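Local coordinates for Eps1p (Saccharomyces cerevisiae, PDB 4TW5), which is a yeast member of the thioredoxin-like superfamily, with two successive domains that are each built round a mixed beta-sheet flanked by helices, at residues G26-D31 with N62-Q67; P154-F159 with V235-P240; P161-K166 with C206-T211. One frame throughout, in Å; residues are numbered along the deposited sequence.

In the fold
The three contacts sample two successive sheet-containing domains. Contact 1 joins parallel strands of the first sheet, while contact 2 pairs antiparallel strands of the second. Their centres are about 31 Å apart, on opposite sides of the chain's centre, and their nearest atoms are about 21 Å apart. Contact 3 lies where the chain leaves strands 155-160 and 200-205 of the second sheet. Its centre is about 17 Å from that of contact 2, and the two touch where Phe-159 CB packs 3.9 Å from Cys-206 SG, of the disulfide with Cys-213. In sequence, contact 3 is nested within the loop closed by contact 2. Contacts 1 and 3 are about 42 Å apart, centre to centre.

Contact 1: G26-D31 with N62-Q67; sequences GLHIID and NITFSQ
Strands 27-31 and 63-67 run parallel, their axes 25° apart, and are paired residue for residue from Leu-27 with Ile-63 to Asp-31 with Gln-67. Five backbone hydrogen bonds alternate between them: Leu-27 N to Asn-62 O (2.9 Å), Thr-64 N to Leu-27 O, Ile-29 N to Thr-64 O, Ser-66 N to Ile-29 O (3.0 Å) and Asp-31 N to Ser-66 O. On the face of Leu-27, Ile-29, Ile-63 and Phe-65, paired side chains lie alongside one another. Ile-29 reaches its neighbour with two branches: CD1 comes within 3.6 Å of Phe-65 CE1, while CG2, set anti to the backbone N, meets the same ring atom at 3.9 Å. Ile-29 CD1 also lies 3.7 Å from Phe-65 CZ, so it sits against the CE1-CZ side of the ring. Trp-47 of helix 44-53 and Ala-114 of helix 107-118 pack on this face. At its end, Gln-67 NE2 gives Asp-31 OD2 a long, weak hydrogen bond of 3.4 Å, with the amide and carboxylate planes 41° apart. The other face carries His-28, whose CD2 edge has Ser-66 OG in the ring plane at 3.4 Å; Thr-64 CB approaches CD2 obliquely at 3.7 Å. The ring's NE2 is hydrogen-bonded to Glu-22, which would limit rotation of the imidazole. With helices 44-53 and 55-61 between the two strands, the unit is a beta-alpha-beta crossover, and the first strand leads to the Cys-37/Cys-40 disulfide, as expected of a thioredoxin fold.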
loop_
_atom_site.group_PDB
_atom_site.type_symbol
_atom_site.label_atom_id
_atom_site.label_comp_id
_atom_site.label_asym_id
_atom_site.label_seq_id
_atom_site.Cartn_x
_atom_site.Cartn_y
_atom_site.Cartn_z
ATOM N N GLY A 26 8.060 7.845 -50.523
ATOM C CA GLY A 26 8.869 8.029 -49.330
ATOM C C GLY A 26 8.659 9.334 -48.581
ATOM O O GLY A 26 7.699 10.059 -48.807
ATOM N N LEU A 27 9.584 9.629 -47.675
ATOM C CA LEU A 27 9.561 10.862 -46.878
ATOM C C LEU A 27 10.469 11.948 -47.418
ATOM O O LEU A 27 11.517 11.675 -47.989
ATOM C CB LEU A 27 9.956 10.565 -45.433
ATOM C CG LEU A 27 9.005 9.641 -44.681
ATOM C CD1 LEU A 27 9.535 9.253 -43.311
ATOM C CD2 LEU A 27 7.709 10.395 -44.517
ATOM N N HIS A 28 10.057 13.195 -47.253
ATOM C CA HIS A 28 10.893 14.310 -47.655
ATOM C C HIS A 28 11.006 15.334 -46.556
ATOM O O HIS A 28 10.013 15.691 -45.923
ATOM C CB HIS A 28 10.354 14.940 -48.928
ATOM C CG HIS A 28 10.626 14.115 -50.139
ATOM N ND1 HIS A 28 9.890 12.991 -50.445
ATOM C CD2 HIS A 28 11.573 14.223 -51.100
ATOM C CE1 HIS A 28 10.368 12.444 -51.551
ATOM N NE2 HIS A 28 11.382 13.180 -51.974
ATOM N N ILE A 29 12.232 15.755 -46.277
ATOM C CA ILE A 29 12.474 16.844 -45.359
ATOM C C ILE A 29 12.898 18.061 -46.165
ATOM O O ILE A 29 13.993 18.092 -46.711
ATOM C CB ILE A 29 13.543 16.491 -44.329
ATOM C CG1 ILE A 29 13.118 15.272 -43.500
ATOM C CG2 ILE A 29 13.789 17.659 -43.430
ATOM C CD1 ILE A 29 14.185 14.825 -42.537
ATOM N N ILE A 30 12.022 19.047 -46.270
ATOM C CA ILE A 30 12.251 20.133 -47.202
ATOM C C ILE A 30 12.572 21.464 -46.538
ATOM O O ILE A 30 11.906 21.892 -45.590
ATOM C CB ILE A 30 11.041 20.337 -48.116
ATOM C CG1 ILE A 30 10.624 19.005 -48.738
ATOM C CG2 ILE A 30 11.366 21.348 -49.221
ATOM C CD1 ILE A 30 9.341 19.082 -49.563
ATOM N N ASP A 31 13.613 22.115 -47.051
ATOM C CA ASP A 31 13.981 23.444 -46.598
ATOM C C ASP A 31 13.411 24.513 -47.534
ATOM O O ASP A 31 13.965 24.775 -48.602
ATOM C CB ASP A 31 15.506 23.589 -46.498
ATOM C CG ASP A 31 15.938 25.034 -46.273
ATOM O OD1 ASP A 31 15.140 25.822 -45.722
ATOM O OD2 ASP A 31 17.073 25.392 -46.652
ATOM N N ASN A 62 14.328 5.455 -46.931
ATOM C CA ASN A 62 13.359 6.049 -47.850
ATOM C C ASN A 62 13.046 7.492 -47.443
ATOM O O ASN A 62 11.898 7.925 -47.433
ATOM C CB ASN A 62 12.090 5.195 -47.897
ATOM C CG ASN A 62 11.333 5.366 -49.170
ATOM O OD1 ASN A 62 11.669 6.237 -49.979
ATOM N ND2 ASN A 62 10.298 4.535 -49.373
ATOM N N ILE A 63 14.094 8.240 -47.104
ATOM C CA ILE A 63 13.935 9.627 -46.678
ATOM C C ILE A 63 14.884 10.508 -47.462
ATOM O O ILE A 63 16.056 10.202 -47.567
ATOM C CB ILE A 63 14.232 9.821 -45.170
ATOM C CG1 ILE A 63 13.359 8.925 -44.308
ATOM C CG2 ILE A 63 14.031 11.267 -44.779
ATOM C CD1 ILE A 63 13.818 8.916 -42.870
ATOM N N THR A 64 14.378 11.611 -47.998
ATOM C CA THR A 64 15.199 12.469 -48.822
ATOM C C THR A 64 15.218 13.896 -48.291
ATOM O O THR A 64 14.177 14.462 -47.990
ATOM C CB THR A 64 14.696 12.470 -50.284
ATOM O OG1 THR A 64 14.899 11.181 -50.848
ATOM C CG2 THR A 64 15.458 13.495 -51.136
ATOM N N PHE A 65 16.395 14.504 -48.216
ATOM C CA PHE A 65 16.445 15.930 -47.936
ATOM C C PHE A 65 16.362 16.724 -49.226
ATOM O O PHE A 65 17.145 16.505 -50.160
ATOM C CB PHE A 65 17.712 16.289 -47.188
ATOM C CG PHE A 65 17.740 15.820 -45.759
ATOM C CD1 PHE A 65 17.376 16.673 -44.730
ATOM C CD2 PHE A 65 18.169 14.538 -45.446
ATOM C CE1 PHE A 65 17.427 16.253 -43.409
ATOM C CE2 PHE A 65 18.229 14.111 -44.134
ATOM C CZ PHE A 65 17.853 14.970 -43.108
ATOM N N SER A 66 15.425 17.668 -49.258
ATOM C CA SER A 66 15.176 18.501 -50.429
ATOM C C SER A 66 15.074 19.979 -50.039
ATOM O O SER A 66 15.116 20.326 -48.862
ATOM C CB SER A 66 13.892 18.091 -51.135
ATOM O OG SER A 66 13.864 16.703 -51.379
ATOM N N GLN A 67 14.940 20.834 -51.050
ATOM C CA GLN A 67 14.846 22.271 -50.878
ATOM C C GLN A 67 13.887 22.864 -51.858
ATOM O O GLN A 67 13.594 22.270 -52.884
ATOM C CB GLN A 67 16.195 22.963 -51.058
ATOM C CG GLN A 67 17.076 22.972 -49.852
ATOM C CD GLN A 67 18.427 23.545 -50.166
ATOM O OE1 GLN A 67 18.995 23.287 -51.227
ATOM N NE2 GLN A 67 18.945 24.358 -49.258
#

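Contact 2: P154-F159 with V235-P240; sequences PHLVSF and VALVLP
Leu-156 projects from strand 155-159 on the face it shares with Val-235 and Leu-237. From CB, the chain places CG anti to the backbone N (chi1 -164°), and CG comes within 3.6 Å of Val-235 CG1. Beyond the fork, CD1 has the richer set of neighbours: Val-235 CG1 at 3.6 Å, the carbonyl Ala-236 O at the same distance, and Leu-237 CD1 at 4.0 Å. The second branch, CD2, also reaches Val-235 CG1, at 3.9 Å. Trp-187 and Leu-194 of helix 180-196 and Phe-264 of helix 259-265 touch this side chain too, so its tip belongs to the core between sheet and helices. The strands beneath are antiparallel, in a sheet ordered 1-3-2-4-5 that matches the thioredoxin fold. Two hydrogen-bonded pairs hold them: His-155 with Val-238, and Val-157 with Ala-236, where Ala-236 N to Val-157 O is 2.8 Å. On the reverse face Val-157 CG2 meets Val-238 CG2 at 4.2 Å, and Phe-159 CE1 approaches Ala-236 CB. Past the last pair, two proline rings cross obliquely, Pro-154 CG lying 4.0 Å from Pro-240 CD.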
loop_
_atom_site.group_PDB
_atom_site.type_symbol
_atom_site.label_atom_id
_atom_site.label_comp_id
_atom_site.label_asym_id
_atom_site.label_seq_id
_atom_site.Cartn_x
_atom_site.Cartn_y
_atom_site.Cartn_z
ATOM N N PRO A 154 19.460 9.469 -19.848
ATOM C CA PRO A 154 18.107 9.793 -19.393
ATOM C C PRO A 154 17.148 8.585 -19.661
ATOM O O PRO A 154 17.430 7.815 -20.575
ATOM C CB PRO A 154 17.730 11.015 -20.239
ATOM C CG PRO A 154 19.040 11.479 -20.893
ATOM C CD PRO A 154 19.875 10.273 -21.013
ATOM N N HIS A 155 16.090 8.426 -18.856
ATOM C CA HIS A 155 15.097 7.337 -18.969
ATOM C C HIS A 155 13.710 7.962 -18.950
ATOM O O HIS A 155 13.336 8.589 -17.950
ATOM C CB HIS A 155 15.169 6.341 -17.799
ATOM C CG HIS A 155 16.315 5.390 -17.856
ATOM N ND1 HIS A 155 17.623 5.789 -17.651
ATOM C CD2 HIS A 155 16.356 4.050 -18.049
ATOM C CE1 HIS A 155 18.419 4.735 -17.728
ATOM N NE2 HIS A 155 17.673 3.668 -17.973
ATOM N N LEU A 156 12.986 7.875 -20.055
ATOM C CA LEU A 156 11.587 8.181 -20.015
ATOM C C LEU A 156 10.932 6.933 -19.482
ATOM O O LEU A 156 11.164 5.832 -20.012
ATOM C CB LEU A 156 11.054 8.554 -21.386
ATOM C CG LEU A 156 9.719 9.244 -21.273
ATOM C CD1 LEU A 156 9.908 10.508 -20.404
ATOM C CD2 LEU A 156 9.223 9.595 -22.648
ATOM N N VAL A 157 10.200 7.077 -18.390
ATOM C CA VAL A 157 9.538 5.935 -17.773
ATOM C C VAL A 157 8.028 6.108 -17.727
ATOM O O VAL A 157 7.502 7.182 -17.381
ATOM C CB VAL A 157 10.050 5.663 -16.355
ATOM C CG1 VAL A 157 9.382 4.401 -15.768
ATOM C CG2 VAL A 157 11.557 5.536 -16.371
ATOM N N SER A 158 7.353 5.031 -18.110
ATOM C CA SER A 158 5.901 4.951 -18.124
ATOM C C SER A 158 5.426 4.026 -17.008
ATOM O O SER A 158 6.056 3.002 -16.722
ATOM C CB SER A 158 5.399 4.467 -19.491
ATOM O OG SER A 158 5.887 3.178 -19.761
ATOM N N PHE A 159 4.291 4.384 -16.417
ATOM C CA PHE A 159 3.698 3.685 -15.276
ATOM C C PHE A 159 2.287 3.200 -15.624
ATOM O O PHE A 159 1.484 3.959 -16.165
ATOM C CB PHE A 159 3.651 4.603 -14.043
ATOM C CG PHE A 159 5.004 5.071 -13.595
ATOM C CD1 PHE A 159 5.638 6.123 -14.247
ATOM C CD2 PHE A 159 5.655 4.440 -12.547
ATOM C CE1 PHE A 159 6.887 6.537 -13.846
ATOM C CE2 PHE A 159 6.906 4.835 -12.157
ATOM C CZ PHE A 159 7.524 5.888 -12.800
ATOM N N VAL A 235 3.662 9.132 -17.337
ATOM C CA VAL A 235 5.010 9.218 -17.861
ATOM C C VAL A 235 5.829 10.237 -17.070
ATOM O O VAL A 235 5.341 11.338 -16.803
ATOM C CB VAL A 235 5.007 9.618 -19.365
ATOM C CG1 VAL A 235 6.437 9.869 -19.893
ATOM C CG2 VAL A 235 4.303 8.571 -20.204
ATOM N N ALA A 236 7.068 9.874 -16.721
ATOM C CA ALA A 236 8.007 10.767 -16.029
ATOM C C ALA A 236 9.452 10.634 -16.563
ATOM O O ALA A 236 9.883 9.556 -16.958
ATOM C CB ALA A 236 7.987 10.486 -14.551
ATOM N N LEU A 237 10.223 11.713 -16.523
ATOM C CA LEU A 237 11.623 11.641 -16.971
ATOM C C LEU A 237 12.587 11.530 -15.794
ATOM O O LEU A 237 12.393 12.190 -14.768
ATOM C CB LEU A 237 11.983 12.854 -17.806
ATOM C CG LEU A 237 13.368 12.887 -18.451
ATOM C CD1 LEU A 237 13.553 11.747 -19.441
ATOM C CD2 LEU A 237 13.513 14.197 -19.167
ATOM N N VAL A 238 13.558 10.626 -15.920
ATOM C CA VAL A 238 14.652 10.490 -14.967
ATOM C C VAL A 238 15.966 11.013 -15.565
ATOM O O VAL A 238 16.417 10.540 -16.600
ATOM C CB VAL A 238 14.879 9.032 -14.516
ATOM C CG1 VAL A 238 15.944 8.992 -13.432
ATOM C CG2 VAL A 238 13.577 8.376 -14.028
ATOM N N LEU A 239 16.559 12.005 -14.909
ATOM C CA LEU A 239 17.824 12.569 -15.349
ATOM C C LEU A 239 18.976 11.721 -14.844
ATOM O O LEU A 239 19.003 11.324 -13.680
ATOM C CB LEU A 239 17.957 14.002 -14.867
ATOM C CG LEU A 239 16.911 14.935 -15.475
ATOM C CD1 LEU A 239 17.127 16.365 -15.014
ATOM C CD2 LEU A 239 16.951 14.884 -17.001
ATOM N N PRO A 240 19.966 11.491 -15.712
ATOM C CA PRO A 240 21.105 10.625 -15.393
ATOM C C PRO A 240 22.109 11.278 -14.437
ATOM O O PRO A 240 22.295 12.502 -14.453
ATOM C CB PRO A 240 21.744 10.383 -16.764
ATOM C CG PRO A 240 21.439 11.641 -17.524
ATOM C CD PRO A 240 20.075 12.091 -17.058
#

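Contact 3: P161-K166 with C206-T211; sequences PTKDMK and CESNPT
Thr-162 and Glu-207 meet where the chain leaves two neighbouring parallel strands, 155-160 and 200-205, and the contact joins an ST turn to the bend that leads into helix 210-215. Glu-207 N gives its hydrogen to Thr-162 O across 3.2 Å, with an N-H...O angle of 151°; the donor stands above the carbonyl plane. The same bond brings Glu-207 CB to 3.4 Å from Thr-162 O. With CG beside its own backbone N and anti to the carbonyl carbon, the rest of the Glu-207 side chain runs along this peptide to OE2, 3.5 Å from Thr-162 CA. Thr-162 OG1 accepts from Asp-164 N, two residues on, at 3.1 Å and a nearly straight 173°, which closes the ST turn. The loops after these two strands lie at the end of the sheet where thioredoxin folds carry a Cys-X-X-Cys pair; in this domain that pair is Cys-177 with Cys-180, and Pro-161 touches Cys-180. Next along, the CB of Lys-163 rests against Ser-208 OG at 3.1 Å and Glu-207 CB at 3.8 Å. Its CG sits between the backbone N and the carbonyl carbon (chi1 71°), and the chain beyond is fully extended, carrying the ammonium away from this contact. There NZ forms a salt bridge with Glu-72 of the second subunit, while Glu-207 OE1 remains 5.8 Å from NZ. Lys-166 is likewise salt-bridged to Asp-75 of that subunit, and Cys-206 is tied by its disulfide to Cys-213 in helix 210-215.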
loop_
_atom_site.group_PDB
_atom_site.type_symbol
_atom_site.label_atom_id
_atom_site.label_comp_id
_atom_site.label_asym_id
_atom_site.label_seq_id
_atom_site.Cartn_x
_atom_site.Cartn_y
_atom_site.Cartn_z
ATOM N N PRO A 161 -1.427 0.720 -14.878
ATOM C CA PRO A 161 -2.307 0.028 -13.934
ATOM C C PRO A 161 -2.408 -1.451 -14.270
ATOM O O PRO A 161 -3.442 -1.920 -14.756
ATOM C CB PRO A 161 -3.652 0.734 -14.132
ATOM C CG PRO A 161 -3.637 1.152 -15.546
ATOM C CD PRO A 161 -2.196 1.339 -15.976
ATOM N N THR A 162 -1.338 -2.187 -13.994
ATOM C CA THR A 162 -1.283 -3.611 -14.304
ATOM C C THR A 162 -0.151 -4.235 -13.527
ATOM O O THR A 162 0.643 -3.518 -12.927
ATOM C CB THR A 162 -1.043 -3.849 -15.805
ATOM O OG1 THR A 162 -1.060 -5.252 -16.087
ATOM C CG2 THR A 162 0.315 -3.282 -16.188
ATOM N N LYS A 163 -0.070 -5.563 -13.537
ATOM C CA LYS A 163 1.066 -6.245 -12.930
ATOM C C LYS A 163 1.680 -7.210 -13.947
ATOM O O LYS A 163 2.689 -7.848 -13.678
ATOM C CB LYS A 163 0.660 -7.024 -11.676
ATOM C CG LYS A 163 -0.154 -8.240 -12.011
ATOM C CD LYS A 163 -0.563 -9.025 -10.782
ATOM C CE LYS A 163 -1.377 -10.241 -11.203
ATOM N NZ LYS A 163 -1.826 -11.009 -10.025
ATOM N N ASP A 164 1.065 -7.306 -15.116
ATOM C CA ASP A 164 1.419 -8.353 -16.067
ATOM C C ASP A 164 2.214 -7.887 -17.282
ATOM O O ASP A 164 2.430 -8.660 -18.206
ATOM C CB ASP A 164 0.152 -9.066 -16.552
ATOM C CG ASP A 164 -0.479 -9.882 -15.473
ATOM O OD1 ASP A 164 0.275 -10.574 -14.747
ATOM O OD2 ASP A 164 -1.717 -9.818 -15.329
ATOM N N MET A 165 2.666 -6.644 -17.290
ATOM C CA MET A 165 3.365 -6.152 -18.466
ATOM C C MET A 165 4.843 -6.530 -18.388
ATOM O O MET A 165 5.576 -6.015 -17.566
ATOM C CB MET A 165 3.184 -4.639 -18.630
ATOM C CG MET A 165 3.840 -4.085 -19.899
ATOM S SD MET A 165 3.516 -2.325 -20.153
ATOM C CE MET A 165 1.807 -2.329 -20.637
ATOM N N LYS A 166 5.264 -7.464 -19.231
ATOM C CA LYS A 166 6.674 -7.814 -19.314
ATOM C C LYS A 166 7.327 -7.013 -20.427
ATOM O O LYS A 166 8.327 -6.335 -20.200
ATOM C CB LYS A 166 6.842 -9.309 -19.584
ATOM C CG LYS A 166 6.579 -10.212 -18.395
ATOM C CD LYS A 166 7.873 -10.752 -17.819
ATOM C CE LYS A 166 7.620 -11.726 -16.674
ATOM N NZ LYS A 166 8.879 -12.407 -16.237
ATOM N N CYS A 206 2.473 -0.772 -11.798
ATOM C CA CYS A 206 2.108 -0.182 -10.516
ATOM C C CYS A 206 1.379 -1.119 -9.553
ATOM O O CYS A 206 1.454 -0.926 -8.345
ATOM C CB CYS A 206 1.280 1.067 -10.751
ATOM S SG CYS A 206 2.386 2.437 -11.094
ATOM N N GLU A 207 0.686 -2.135 -10.069
ATOM C CA GLU A 207 0.036 -3.092 -9.173
ATOM C C GLU A 207 1.062 -3.905 -8.381
ATOM O O GLU A 207 0.797 -4.284 -7.246
ATOM C CB GLU A 207 -0.889 -4.036 -9.956
ATOM C CG GLU A 207 -2.085 -3.329 -10.539
ATOM C CD GLU A 207 -3.138 -4.275 -11.081
ATOM O OE1 GLU A 207 -3.216 -5.444 -10.626
ATOM O OE2 GLU A 207 -3.863 -3.856 -12.000
ATOM N N SER A 208 2.230 -4.137 -8.983
ATOM C CA SER A 208 3.338 -4.875 -8.356
ATOM C C SER A 208 4.272 -3.982 -7.575
ATOM O O SER A 208 5.185 -4.479 -6.928
ATOM C CB SER A 208 4.178 -5.601 -9.407
ATOM O OG SER A 208 3.340 -6.194 -10.351
ATOM N N ASN A 209 4.100 -2.670 -7.699
ATOM C CA ASN A 209 4.974 -1.704 -7.013
ATOM C C ASN A 209 4.173 -0.619 -6.299
ATOM O O ASN A 209 4.332 0.571 -6.584
ATOM C CB ASN A 209 5.940 -1.052 -8.012
ATOM C CG ASN A 209 6.975 -2.022 -8.517
ATOM O OD1 ASN A 209 7.902 -2.353 -7.789
ATOM N ND2 ASN A 209 6.823 -2.488 -9.765
ATOM N N PRO A 210 3.291 -1.028 -5.373
ATOM C CA PRO A 210 2.330 -0.065 -4.822
ATOM C C PRO A 210 2.984 1.089 -4.084
ATOM O O PRO A 210 2.575 2.235 -4.300
ATOM C CB PRO A 210 1.467 -0.907 -3.852
ATOM C CG PRO A 210 2.271 -2.128 -3.551
ATOM C CD PRO A 210 3.135 -2.373 -4.782
ATOM N N THR A 211 3.959 0.807 -3.226
ATOM C CA THR A 211 4.497 1.866 -2.382
ATOM C C THR A 211 5.209 2.906 -3.241
ATOM O O THR A 211 5.037 4.108 -3.055
ATOM C CB THR A 211 5.471 1.337 -1.309
ATOM O OG1 THR A 211 4.815 0.367 -0.480
ATOM C CG2 THR A 211 5.975 2.492 -0.445
#